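Side-chain contacts in alpha-glucosidase (PDB 5XFM), which hydrolyses beta-L-arabinopyranosides and alpha-galactosides, acting as a bifunctional glycoside hydrolase of family 97: residues A[267-272]-A[557-562]; A[371-376]-A[402-407]; A[552-557]-A[577-582]. The protein carries 1 engineered substitution. One frame throughout, in Å; residues are numbered along the deposited sequence.

Contacts 1 and 3 are neighbours and share Thr557. Both use strand 556-563 of the C-terminal antiparallel sheet. Contact 1 joins this strand to residues 269-270, by the N-terminal helix 270-274; contact 3 joins its start, and the loop leading into it, to strand 577-584. Contact 2 lies across the chain's centre, about 37 Å from contact 1 and 34 Å from contact 3, centre to centre. It belongs to the parallel barrel and is buried; the others are partly buried. All three rest on aromatic rings. Contact 1 sets a phenylalanine against backbone and aliphatic carbons, contact 2 puts a methyl on a ring face, and contact 3 combines an aromatic pair with a carboxylate beside an indole.

Contact 1: A[267-272]-A[557-562]; sequences DHLKPI and TRFVDG
Phe559 packs against Leu269 and Lys270 in a small apolar contact between the N-terminal and C-terminal parts of the enzyme. The ring leaves the edge strand of the C-terminal sheet and leans on residues 269-270, by helix 270-274. Its CG is anti to the backbone N (chi1 176°), which carries the ring out toward them. Phe559 CD2 lies 3.6 Å from Lys270 CA, and its CE2 lies 3.7 Å from Leu269 CB. Both carbons approach the ring obliquely. The backbone N of Asp561 sits 3.9 Å above the plane of the Phe559 ring, over its centre, so the chain folds back across its own aromatic group. Lys270 gives only the root of its side chain to the contact, with CB 4.0 Å from Phe559 CD2. Its amine leads away and makes a long, weak ion pair with Glu274. Leu269 also reaches past the ring, and its CD1 meets the carbonyl O of Gly562 at 3.4 Å. The backbone angles of Gly562 suit a residue without CB. Just before it, Val560 and Asp561 both face Val569 in a classic beta bulge, where the strand turns a corner. Glu274, of the same helix, accepts a hydrogen bond from Phe559 N and ties helix to strand a second time. Beyond the contact, Leu269 rests on Trp206 of strand 206-212 and on Phe479, while strand 567-574 pairs with strand 556-563.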
ATOM      1  N   ASP A 267     -11.864  -9.232  15.906  1.00 23.22           N
ATOM      2  CA  ASP A 267     -11.712  -8.956  17.325  1.00 30.37           C
ATOM      3  C   ASP A 267     -10.233  -8.841  17.671  1.00 31.43           C
ATOM      4  O   ASP A 267      -9.878  -8.495  18.793  1.00 36.15           O
ATOM      5  CB  ASP A 267     -12.368 -10.051  18.173  1.00 33.35           C
ATOM      6  CG  ASP A 267     -11.879 -11.444  17.809  1.00 40.99           C
ATOM      7  OD1 ASP A 267     -11.161 -11.584  16.789  1.00 40.98           O
ATOM      8  OD2 ASP A 267     -12.180 -12.393  18.565  1.00 44.43           O
ATOM      9  N   HIS A 268      -9.382  -9.131  16.690  1.00 32.35           N
ATOM     10  CA  HIS A 268      -7.932  -9.036  16.848  1.00 32.46           C
ATOM     11  C   HIS A 268      -7.263  -8.368  15.648  1.00 31.00           C
ATOM     12  O   HIS A 268      -7.895  -8.121  14.623  1.00 30.25           O
ATOM     13  CB  HIS A 268      -7.323 -10.426  17.071  1.00 32.12           C
ATOM     14  CG  HIS A 268      -7.795 -11.100  18.322  1.00 37.28           C
ATOM     15  ND1 HIS A 268      -8.442 -12.318  18.314  1.00 40.54           N
ATOM     16  CD2 HIS A 268      -7.702 -10.732  19.622  1.00 37.83           C
ATOM     17  CE1 HIS A 268      -8.736 -12.665  19.554  1.00 41.66           C
ATOM     18  NE2 HIS A 268      -8.300 -11.719  20.367  1.00 39.52           N
ATOM     19  N   LEU A 269      -5.976  -8.073  15.789  1.00 26.74           N
ATOM     20  CA  LEU A 269      -5.220  -7.406  14.741  1.00 24.03           C
ATOM     21  C   LEU A 269      -4.857  -8.348  13.593  1.00 29.74           C
ATOM     22  O   LEU A 269      -4.510  -7.893  12.503  1.00 31.10           O
ATOM     23  CB  LEU A 269      -3.958  -6.769  15.334  1.00 23.85           C
ATOM     24  CG  LEU A 269      -4.185  -5.406  16.002  1.00 25.26           C
ATOM     25  CD1 LEU A 269      -2.996  -4.999  16.850  1.00 25.07           C
ATOM     26  CD2 LEU A 269      -4.471  -4.344  14.945  1.00 20.76           C
ATOM     27  N   LYS A 270      -4.937  -9.654  13.845  1.00 25.55           N
ATOM     28  CA  LYS A 270      -4.531 -10.674  12.868  1.00 28.89           C
ATOM     29  C   LYS A 270      -5.218 -10.581  11.488  1.00 27.29           C
ATOM     30  O   LYS A 270      -4.541 -10.643  10.456  1.00 26.47           O
ATOM     31  CB  LYS A 270      -4.753 -12.074  13.453  1.00 29.85           C
ATOM     32  CG  LYS A 270      -4.387 -13.203  12.506  1.00 29.84           C
ATOM     33  CD  LYS A 270      -4.795 -14.549  13.072  1.00 33.02           C
ATOM     34  CE  LYS A 270      -4.184 -15.682  12.264  1.00 38.01           C
ATOM     35  NZ  LYS A 270      -5.175 -16.335  11.367  1.00 44.25           N
ATOM     36  N   PRO A 271      -6.559 -10.462  11.453  1.00 28.05           N
ATOM     37  CA  PRO A 271      -7.183 -10.332  10.128  1.00 26.87           C
ATOM     38  C   PRO A 271      -6.832  -9.018   9.419  1.00 23.55           C
ATOM     39  O   PRO A 271      -6.826  -8.966   8.191  1.00 22.97           O
ATOM     40  CB  PRO A 271      -8.678 -10.395  10.443  1.00 28.35           C
ATOM     41  CG  PRO A 271      -8.778  -9.910  11.863  1.00 28.94           C
ATOM     42  CD  PRO A 271      -7.568 -10.478  12.529  1.00 24.95           C
ATOM     43  N   ILE A 272      -6.554  -7.976  10.193  1.00 23.77           N
ATOM     44  CA  ILE A 272      -6.094  -6.699   9.651  1.00 22.38           C
ATOM     45  C   ILE A 272      -4.783  -6.859   8.893  1.00 21.96           C
ATOM     46  O   ILE A 272      -4.641  -6.411   7.754  1.00 18.83           O
ATOM     47  CB  ILE A 272      -5.895  -5.665  10.766  1.00 22.41           C
ATOM     48  CG1 ILE A 272      -7.191  -5.489  11.560  1.00 19.10           C
ATOM     49  CG2 ILE A 272      -5.447  -4.340  10.190  1.00 21.81           C
ATOM     50  CD1 ILE A 272      -8.281  -4.794  10.783  1.00 18.20           C
ATOM     51  N   THR A 557       2.325 -15.010   5.059  1.00 29.72           N
ATOM     52  CA  THR A 557       2.596 -14.037   6.106  1.00 30.42           C
ATOM     53  C   THR A 557       1.718 -14.330   7.314  1.00 28.02           C
ATOM     54  O   THR A 557       0.502 -14.469   7.187  1.00 29.63           O
ATOM     55  CB  THR A 557       2.345 -12.593   5.624  1.00 27.80           C
ATOM     56  OG1 THR A 557       3.288 -12.261   4.596  1.00 27.78           O
ATOM     57  CG2 THR A 557       2.488 -11.602   6.777  1.00 26.04           C
ATOM     58  N   ARG A 558       2.328 -14.415   8.489  1.00 28.09           N
ATOM     59  CA  ARG A 558       1.565 -14.682   9.697  1.00 28.99           C
ATOM     60  C   ARG A 558       1.836 -13.607  10.747  1.00 34.63           C
ATOM     61  O   ARG A 558       2.992 -13.313  11.081  1.00 31.70           O
ATOM     62  CB  ARG A 558       1.880 -16.083  10.231  1.00 32.83           C
ATOM     63  CG  ARG A 558       1.485 -17.192   9.251  1.00 42.16           C
ATOM     64  CD  ARG A 558       0.670 -18.316   9.888  1.00 42.44           C
ATOM     65  NE  ARG A 558       1.468 -19.246  10.681  1.00 42.86           N
ATOM     66  CZ  ARG A 558       1.935 -20.408  10.229  1.00 44.82           C
ATOM     67  NH1 ARG A 558       1.700 -20.785   8.979  1.00 36.36           N
ATOM     68  NH2 ARG A 558       2.644 -21.196  11.026  1.00 44.89           N
ATOM     69  N   PHE A 559       0.759 -13.008  11.249  1.00 31.24           N
ATOM     70  CA  PHE A 559       0.849 -12.045  12.338  1.00 31.51           C
ATOM     71  C   PHE A 559       1.057 -12.781  13.650  1.00 31.81           C
ATOM     72  O   PHE A 559       0.292 -13.678  14.001  1.00 36.92           O
ATOM     73  CB  PHE A 559      -0.406 -11.167  12.389  1.00 31.10           C
ATOM     74  CG  PHE A 559      -0.438 -10.210  13.551  1.00 30.37           C
ATOM     75  CD1 PHE A 559       0.439  -9.135  13.604  1.00 27.15           C
ATOM     76  CD2 PHE A 559      -1.367 -10.365  14.572  1.00 28.69           C
ATOM     77  CE1 PHE A 559       0.407  -8.243  14.670  1.00 30.32           C
ATOM     78  CE2 PHE A 559      -1.409  -9.476  15.641  1.00 23.89           C
ATOM     79  CZ  PHE A 559      -0.519  -8.413  15.690  1.00 30.16           C
ATOM     80  N   VAL A 560       2.113 -12.406  14.360  1.00 31.33           N
ATOM     81  CA  VAL A 560       2.476 -13.063  15.607  1.00 33.65           C
ATOM     82  C   VAL A 560       2.037 -12.240  16.809  1.00 34.01           C
ATOM     83  O   VAL A 560       1.362 -12.747  17.702  1.00 35.07           O
ATOM     84  CB  VAL A 560       3.996 -13.302  15.683  1.00 32.86           C
ATOM     85  CG1 VAL A 560       4.349 -14.090  16.931  1.00 35.55           C
ATOM     86  CG2 VAL A 560       4.479 -14.025  14.433  1.00 29.65           C
ATOM     87  N   ASP A 561       2.418 -10.966  16.828  1.00 38.35           N
ATOM     88  CA  ASP A 561       2.018 -10.088  17.926  1.00 36.29           C
ATOM     89  C   ASP A 561       2.225  -8.635  17.540  1.00 35.63           C
ATOM     90  O   ASP A 561       2.856  -8.352  16.530  1.00 33.19           O
ATOM     91  CB  ASP A 561       2.805 -10.412  19.200  1.00 37.39           C
ATOM     92  CG  ASP A 561       2.183  -9.794  20.441  1.00 41.99           C
ATOM     93  OD1 ASP A 561       0.949  -9.588  20.447  1.00 38.88           O
ATOM     94  OD2 ASP A 561       2.925  -9.512  21.407  1.00 51.68           O
ATOM     95  N   GLY A 562       1.686  -7.714  18.333  1.00 31.63           N
ATOM     96  CA  GLY A 562       1.915  -6.304  18.083  1.00 32.15           C
ATOM     97  C   GLY A 562       0.779  -5.361  18.431  1.00 26.58           C
ATOM     98  O   GLY A 562      -0.331  -5.773  18.774  1.00 26.85           O
TER

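Contact 2: A[371-376]-A[402-407]; sequences IEQGPV and VDFFGG
The Phe404 ring lies between Ile371 on one face and the carboxylate of Asp403 on the other. Ile371 CD1 stands over the ring centre, 3.5 Å from the Phe404 centroid and 12° off the normal. This is a CH-pi contact. CG1 of Ile371 is anti to its carbonyl carbon (chi1 -71°), which places the ethyl branch on the ring. CG1 itself comes within 3.6 Å of Phe404 CD2. On the opposite face, Asp403 OD1 lies 3.7 Å above the plane of the Phe404 ring, offset toward the rim. The amide of Gln373 comes to the ring edge near CE2 and CZ, but its modelled position is doubtful. Segment 371-376 lies in the loop after strand 357-363, and segment 402-407 runs off the end of the neighbouring parallel strand 399-403, in the (beta/alpha)8-type barrel of the family. Both lie on the C-terminal side of these strands, where TIM-barrel enzymes carry their active sites. The Phe404 side chain is about 6 Å from the bound calcium ion, which is held by Glu174, Glu452 and Glu458. An alanine in place of Phe404 is likely to strip Ile371 CD1 of the surface it rests on and open a gap between it and the Asp403 carboxylate. The backbone N of Phe404 donates to Asp403 OD1 at 2.6 Å. That bond is bent, 131° at the hydrogen, and uses the anti side of the oxygen. Asp403 OD2 has a weak hydrogen bond from Trp361 NE1. Trp368 NE1 bonds to Phe404 O.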
ATOM      1  N   ILE A 371       7.558  20.680 -11.735  1.00 22.57           N
ATOM      2  CA  ILE A 371       8.724  19.808 -11.695  1.00 22.42           C
ATOM      3  C   ILE A 371       9.685  20.086 -12.862  1.00 26.34           C
ATOM      4  O   ILE A 371       9.262  20.158 -14.020  1.00 23.48           O
ATOM      5  CB  ILE A 371       8.288  18.328 -11.710  1.00 22.65           C
ATOM      6  CG1 ILE A 371       7.640  17.975 -10.368  1.00 22.35           C
ATOM      7  CG2 ILE A 371       9.463  17.412 -12.000  1.00 24.51           C
ATOM      8  CD1 ILE A 371       8.586  18.101  -9.181  1.00 13.02           C
ATOM      9  N   GLU A 372      10.970  20.253 -12.551  1.00 24.34           N
ATOM     10  CA  GLU A 372      12.002  20.419 -13.575  1.00 25.09           C
ATOM     11  C   GLU A 372      12.861  19.181 -13.706  1.00 27.10           C
ATOM     12  O   GLU A 372      13.370  18.874 -14.781  1.00 24.62           O
ATOM     13  CB  GLU A 372      12.882  21.633 -13.306  1.00 28.64           C
ATOM     14  CG  GLU A 372      12.215  22.931 -13.769  1.00 40.33           C
ATOM     15  CD  GLU A 372      13.028  24.182 -13.486  1.00 41.50           C
ATOM     16  OE1 GLU A 372      13.302  24.937 -14.444  1.00 40.63           O
ATOM     17  OE2 GLU A 372      13.369  24.425 -12.309  1.00 41.54           O
ATOM     18  N   GLN A 373      13.052  18.487 -12.592  1.00 25.22           N
ATOM     19  CA  GLN A 373      13.829  17.247 -12.604  1.00 25.02           C
ATOM     20  C   GLN A 373      13.401  16.210 -13.688  1.00 26.66           C
ATOM     21  O   GLN A 373      12.243  15.807 -13.811  1.00 22.58           O
ATOM     22  CB  GLN A 373      13.846  16.649 -11.192  1.00 26.04           C
ATOM     23  CG  GLN A 373      13.005  17.318 -10.125  1.00 32.82           C
ATOM     24  CD  GLN A 373      12.958  16.403  -8.925  1.00 31.84           C
ATOM     25  OE1 GLN A 373      13.968  15.794  -8.507  1.00 46.95           O
ATOM     26  NE2 GLN A 373      11.823  16.410  -8.272  1.00 53.20           N
ATOM     27  N   GLY A 374      14.379  15.790 -14.487  1.00 23.85           N
ATOM     28  CA  GLY A 374      14.074  15.063 -15.699  1.00 18.01           C
ATOM     29  C   GLY A 374      14.465  13.608 -15.636  1.00 19.43           C
ATOM     30  O   GLY A 374      15.082  13.171 -14.670  1.00 21.36           O
ATOM     31  N   PRO A 375      14.107  12.852 -16.682  1.00 20.74           N
ATOM     32  CA  PRO A 375      13.409  13.430 -17.838  1.00 21.84           C
ATOM     33  C   PRO A 375      11.921  13.720 -17.587  1.00 22.00           C
ATOM     34  O   PRO A 375      11.219  12.893 -17.002  1.00 20.49           O
ATOM     35  CB  PRO A 375      13.573  12.353 -18.914  1.00 21.44           C
ATOM     36  CG  PRO A 375      13.778  11.087 -18.163  1.00 22.86           C
ATOM     37  CD  PRO A 375      14.439  11.431 -16.867  1.00 21.74           C
ATOM     38  N   VAL A 376      11.470  14.895 -18.030  1.00 22.47           N
ATOM     39  CA  VAL A 376      10.060  15.276 -17.981  1.00 17.90           C
ATOM     40  C   VAL A 376       9.458  15.141 -19.380  1.00 24.59           C
ATOM     41  O   VAL A 376      10.195  15.131 -20.369  1.00 16.39           O
ATOM     42  CB  VAL A 376       9.849  16.731 -17.470  1.00 24.42           C
ATOM     43  CG1 VAL A 376      10.112  16.836 -15.965  1.00 19.27           C
ATOM     44  CG2 VAL A 376      10.713  17.720 -18.254  1.00 24.35           C
ATOM     45  N   VAL A 402       8.312   6.012 -11.948  1.00 17.72           N
ATOM     46  CA  VAL A 402       7.564   7.177 -12.432  1.00 16.33           C
ATOM     47  C   VAL A 402       6.980   8.009 -11.291  1.00 18.09           C
ATOM     48  O   VAL A 402       6.250   7.491 -10.439  1.00 17.40           O
ATOM     49  CB  VAL A 402       6.418   6.756 -13.366  1.00 20.96           C
ATOM     50  CG1 VAL A 402       5.775   7.976 -13.986  1.00 14.15           C
ATOM     51  CG2 VAL A 402       6.927   5.802 -14.454  1.00 14.71           C
ATOM     52  N   ASP A 403       7.275   9.310 -11.300  1.00 17.36           N
ATOM     53  CA  ASP A 403       7.065  10.152 -10.126  1.00 14.36           C
ATOM     54  C   ASP A 403       6.115  11.330 -10.368  1.00 14.76           C
ATOM     55  O   ASP A 403       5.782  11.645 -11.509  1.00 16.62           O
ATOM     56  CB  ASP A 403       8.412  10.678  -9.629  1.00 21.24           C
ATOM     57  CG  ASP A 403       8.469  10.806  -8.119  1.00 22.63           C
ATOM     58  OD1 ASP A 403       7.407  11.055  -7.504  1.00 19.51           O
ATOM     59  OD2 ASP A 403       9.576  10.651  -7.551  1.00 17.50           O
ATOM     60  N   PHE A 404       5.666  11.946  -9.276  1.00 15.66           N
ATOM     61  CA  PHE A 404       4.959  13.240  -9.286  1.00 17.28           C
ATOM     62  C   PHE A 404       3.647  13.287 -10.077  1.00 14.56           C
ATOM     63  O   PHE A 404       3.473  14.143 -10.938  1.00 20.67           O
ATOM     64  CB  PHE A 404       5.884  14.345  -9.820  1.00 21.28           C
ATOM     65  CG  PHE A 404       7.127  14.555  -9.002  1.00 16.72           C
ATOM     66  CD1 PHE A 404       7.050  14.743  -7.631  1.00 15.32           C
ATOM     67  CD2 PHE A 404       8.371  14.572  -9.608  1.00 21.85           C
ATOM     68  CE1 PHE A 404       8.192  14.943  -6.880  1.00 18.58           C
ATOM     69  CE2 PHE A 404       9.517  14.759  -8.860  1.00 15.39           C
ATOM     70  CZ  PHE A 404       9.425  14.948  -7.496  1.00 17.08           C
ATOM     71  N   PHE A 405       2.707  12.405  -9.761  1.00 18.59           N
ATOM     72  CA  PHE A 405       1.414  12.413 -10.452  1.00 18.14           C
ATOM     73  C   PHE A 405       0.486  13.528  -9.959  1.00 19.10           C
ATOM     74  O   PHE A 405       0.752  14.176  -8.945  1.00 18.17           O
ATOM     75  CB  PHE A 405       0.726  11.063 -10.305  1.00 14.52           C
ATOM     76  CG  PHE A 405       1.333   9.976 -11.150  1.00 18.27           C
ATOM     77  CD1 PHE A 405       2.438   9.262 -10.696  1.00 16.56           C
ATOM     78  CD2 PHE A 405       0.816   9.675 -12.402  1.00 12.17           C
ATOM     79  CE1 PHE A 405       3.003   8.248 -11.468  1.00 19.85           C
ATOM     80  CE2 PHE A 405       1.378   8.663 -13.179  1.00 18.42           C
ATOM     81  CZ  PHE A 405       2.471   7.947 -12.712  1.00 11.52           C
ATOM     82  N   GLY A 406      -0.609  13.732 -10.690  1.00 22.16           N
ATOM     83  CA  GLY A 406      -1.503  14.866 -10.496  1.00 16.06           C
ATOM     84  C   GLY A 406      -2.704  14.719  -9.570  1.00 17.60           C
ATOM     85  O   GLY A 406      -3.587  15.576  -9.548  1.00 15.32           O
ATOM     86  N   GLY A 407      -2.781  13.624  -8.827  1.00 18.60           N
ATOM     87  CA  GLY A 407      -3.855  13.479  -7.861  1.00 16.98           C
ATOM     88  C   GLY A 407      -4.765  12.298  -8.139  1.00 16.81           C
ATOM     89  O   GLY A 407      -4.361  11.338  -8.790  1.00 18.94           O
TER

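Contact 3: A[552-557]-A[577-582]; sequences TTWDET and TWYLAA
Trp554 and Tyr579 meet edge to face, their side chains crossing at about a right angle. The six-membered ring of Trp554 turns its edge toward the Tyr579 ring, with planes at 75° and centroids 5.8 Å apart. The touching atoms are Trp554 CZ3 and Tyr579 CD1, at 3.9 Å. Trp554 also makes a cation-pi contact with Arg572.

A second pair joins Glu556 and Trp578. The carboxylate plane stands at 72° to the indole. Glu556 OE1 lies 3.7 Å from Trp578 CZ2, and Glu556 CD lies 3.8 Å from Trp578 CH2. The glutamate reaches there with CG anti to the backbone N (chi1 -171°) and an extended chain. Its main polar partners lie elsewhere: OE2 makes a salt bridge with Arg558 and OE1 one with Arg573. These bonds fix the rotation of the carboxylate beside the indole.

Trp578 and Tyr579 follow each other on a strand and so serve opposite faces of the antiparallel C-terminal sheet. Asp555 and Glu556 form a classic beta bulge facing Arg573. Strand 567-574 runs between strands 556-563 and 577-584, so Glu556 and Trp578 meet across it, while Trp554 comes from the loop before 556-563. Farther along strand 577-584, Ala581 packs on helix 512-521.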
ATOM      1  N   THR A 552      12.568 -10.654  -1.249  1.00 28.12           N
ATOM      2  CA  THR A 552      11.640  -9.536  -1.419  1.00 29.85           C
ATOM      3  C   THR A 552      10.233 -10.045  -1.758  1.00 24.24           C
ATOM      4  O   THR A 552       9.299  -9.260  -1.878  1.00 24.28           O
ATOM      5  CB  THR A 552      12.107  -8.541  -2.514  1.00 23.85           C
ATOM      6  OG1 THR A 552      11.986  -9.133  -3.812  1.00 25.80           O
ATOM      7  CG2 THR A 552      13.546  -8.107  -2.280  1.00 28.72           C
ATOM      8  N   THR A 553      10.095 -11.357  -1.930  1.00 25.64           N
ATOM      9  CA  THR A 553       8.807 -11.967  -2.277  1.00 25.56           C
ATOM     10  C   THR A 553       8.450 -13.056  -1.270  1.00 23.63           C
ATOM     11  O   THR A 553       9.332 -13.658  -0.659  1.00 25.09           O
ATOM     12  CB  THR A 553       8.828 -12.578  -3.688  1.00 18.52           C
ATOM     13  OG1 THR A 553       9.844 -13.584  -3.754  1.00 23.69           O
ATOM     14  CG2 THR A 553       9.112 -11.500  -4.731  1.00 19.67           C
ATOM     15  N   TRP A 554       7.159 -13.331  -1.109  1.00 22.88           N
ATOM     16  CA  TRP A 554       6.736 -14.215  -0.031  1.00 25.66           C
ATOM     17  C   TRP A 554       5.653 -15.205  -0.433  1.00 23.91           C
ATOM     18  O   TRP A 554       4.855 -14.946  -1.329  1.00 21.44           O
ATOM     19  CB  TRP A 554       6.249 -13.375   1.149  1.00 23.73           C
ATOM     20  CG  TRP A 554       7.198 -12.272   1.509  1.00 26.94           C
ATOM     21  CD1 TRP A 554       7.065 -10.948   1.207  1.00 26.42           C
ATOM     22  CD2 TRP A 554       8.432 -12.397   2.226  1.00 28.02           C
ATOM     23  NE1 TRP A 554       8.132 -10.239   1.699  1.00 27.86           N
ATOM     24  CE2 TRP A 554       8.986 -11.104   2.330  1.00 26.22           C
ATOM     25  CE3 TRP A 554       9.118 -13.474   2.796  1.00 27.24           C
ATOM     26  CZ2 TRP A 554      10.198 -10.859   2.977  1.00 27.94           C
ATOM     27  CZ3 TRP A 554      10.323 -13.227   3.445  1.00 33.72           C
ATOM     28  CH2 TRP A 554      10.847 -11.928   3.530  1.00 28.54           C
ATOM     29  N   ASP A 555       5.646 -16.352   0.233  1.00 25.48           N
ATOM     30  CA  ASP A 555       4.611 -17.350   0.019  1.00 30.50           C
ATOM     31  C   ASP A 555       3.497 -17.250   1.057  1.00 29.08           C
ATOM     32  O   ASP A 555       2.372 -17.684   0.809  1.00 28.96           O
ATOM     33  CB  ASP A 555       5.214 -18.757   0.027  1.00 29.98           C
ATOM     34  CG  ASP A 555       5.980 -19.058  -1.240  1.00 32.52           C
ATOM     35  OD1 ASP A 555       5.389 -18.896  -2.331  1.00 32.12           O
ATOM     36  OD2 ASP A 555       7.160 -19.459  -1.153  1.00 36.73           O
ATOM     37  N   GLU A 556       3.809 -16.663   2.208  1.00 25.97           N
ATOM     38  CA  GLU A 556       2.873 -16.629   3.329  1.00 28.87           C
ATOM     39  C   GLU A 556       3.304 -15.614   4.394  1.00 33.08           C
ATOM     40  O   GLU A 556       4.499 -15.372   4.594  1.00 29.68           O
ATOM     41  CB  GLU A 556       2.746 -18.022   3.953  1.00 34.94           C
ATOM     42  CG  GLU A 556       1.648 -18.157   5.000  1.00 31.93           C
ATOM     43  CD  GLU A 556       1.693 -19.494   5.715  1.00 35.63           C
ATOM     44  OE1 GLU A 556       2.422 -20.399   5.246  1.00 30.35           O
ATOM     45  OE2 GLU A 556       1.009 -19.634   6.753  1.00 42.28           O
ATOM     46  N   THR A 557       2.325 -15.010   5.059  1.00 29.72           N
ATOM     47  CA  THR A 557       2.596 -14.037   6.106  1.00 30.42           C
ATOM     48  C   THR A 557       1.718 -14.330   7.314  1.00 28.02           C
ATOM     49  O   THR A 557       0.502 -14.469   7.187  1.00 29.63           O
ATOM     50  CB  THR A 557       2.345 -12.593   5.624  1.00 27.80           C
ATOM     51  OG1 THR A 557       3.288 -12.261   4.596  1.00 27.78           O
ATOM     52  CG2 THR A 557       2.488 -11.602   6.777  1.00 26.04           C
ATOM     53  N   THR A 577      11.636 -21.577   4.046  1.00 34.47           N
ATOM     54  CA  THR A 577      12.348 -20.765   5.036  1.00 35.78           C
ATOM     55  C   THR A 577      11.459 -19.735   5.728  1.00 33.20           C
ATOM     56  O   THR A 577      10.827 -18.902   5.067  1.00 35.32           O
ATOM     57  CB  THR A 577      13.530 -20.014   4.399  1.00 31.50           C
ATOM     58  OG1 THR A 577      14.240 -20.889   3.519  1.00 32.69           O
ATOM     59  CG2 THR A 577      14.471 -19.505   5.478  1.00 35.42           C
ATOM     60  N   TRP A 578      11.443 -19.768   7.057  1.00 27.86           N
ATOM     61  CA  TRP A 578      10.671 -18.800   7.830  1.00 30.25           C
ATOM     62  C   TRP A 578      11.544 -17.690   8.403  1.00 36.56           C
ATOM     63  O   TRP A 578      12.639 -17.938   8.934  1.00 33.50           O
ATOM     64  CB  TRP A 578       9.903 -19.484   8.969  1.00 33.67           C
ATOM     65  CG  TRP A 578       8.569 -20.049   8.556  1.00 34.38           C
ATOM     66  CD1 TRP A 578       8.280 -21.351   8.269  1.00 39.24           C
ATOM     67  CD2 TRP A 578       7.343 -19.320   8.384  1.00 33.17           C
ATOM     68  NE1 TRP A 578       6.951 -21.479   7.929  1.00 34.39           N
ATOM     69  CE2 TRP A 578       6.357 -20.247   7.991  1.00 35.32           C
ATOM     70  CE3 TRP A 578       6.987 -17.975   8.522  1.00 30.62           C
ATOM     71  CZ2 TRP A 578       5.039 -19.871   7.739  1.00 36.14           C
ATOM     72  CZ3 TRP A 578       5.682 -17.605   8.268  1.00 32.37           C
ATOM     73  CH2 TRP A 578       4.722 -18.549   7.884  1.00 37.78           C
ATOM     74  N   TYR A 579      11.038 -16.465   8.260  1.00 35.12           N
ATOM     75  CA  TYR A 579      11.666 -15.259   8.783  1.00 33.68           C
ATOM     76  C   TYR A 579      10.739 -14.564   9.782  1.00 35.57           C
ATOM     77  O   TYR A 579       9.685 -14.060   9.403  1.00 38.10           O
ATOM     78  CB  TYR A 579      11.998 -14.283   7.649  1.00 31.53           C
ATOM     79  CG  TYR A 579      12.938 -14.791   6.570  1.00 30.71           C
ATOM     80  CD1 TYR A 579      12.509 -15.700   5.610  1.00 30.57           C
ATOM     81  CD2 TYR A 579      14.244 -14.316   6.483  1.00 34.26           C
ATOM     82  CE1 TYR A 579      13.364 -16.149   4.613  1.00 32.83           C
ATOM     83  CE2 TYR A 579      15.103 -14.758   5.492  1.00 29.43           C
ATOM     84  CZ  TYR A 579      14.659 -15.673   4.562  1.00 32.91           C
ATOM     85  OH  TYR A 579      15.512 -16.110   3.578  1.00 38.02           O
ATOM     86  N   LEU A 580      11.124 -14.519  11.051  1.00 33.34           N
ATOM     87  CA  LEU A 580      10.375 -13.734  12.023  1.00 33.06           C
ATOM     88  C   LEU A 580      11.095 -12.417  12.295  1.00 32.47           C
ATOM     89  O   LEU A 580      12.302 -12.385  12.526  1.00 28.31           O
ATOM     90  CB  LEU A 580      10.164 -14.508  13.326  1.00 31.53           C
ATOM     91  CG  LEU A 580       9.296 -13.751  14.336  1.00 30.44           C
ATOM     92  CD1 LEU A 580       8.230 -14.652  14.908  1.00 36.57           C
ATOM     93  CD2 LEU A 580      10.142 -13.163  15.450  1.00 34.21           C
ATOM     94  N   ALA A 581      10.347 -11.324  12.248  1.00 34.03           N
ATOM     95  CA  ALA A 581      10.916 -10.010  12.481  1.00 28.04           C
ATOM     96  C   ALA A 581      10.070  -9.254  13.487  1.00 27.72           C
ATOM     97  O   ALA A 581       8.833  -9.301  13.440  1.00 22.26           O
ATOM     98  CB  ALA A 581      11.027  -9.236  11.181  1.00 30.04           C
ATOM     99  N   ALA A 582      10.742  -8.584  14.417  1.00 26.03           N
ATOM    100  CA  ALA A 582      10.038  -7.786  15.412  1.00 27.65           C
ATOM    101  C   ALA A 582      10.780  -6.498  15.702  1.00 28.30           C
ATOM    102  O   ALA A 582      12.009  -6.485  15.728  1.00 32.64           O
ATOM    103  CB  ALA A 582       9.838  -8.584  16.694  1.00 28.94           C
TER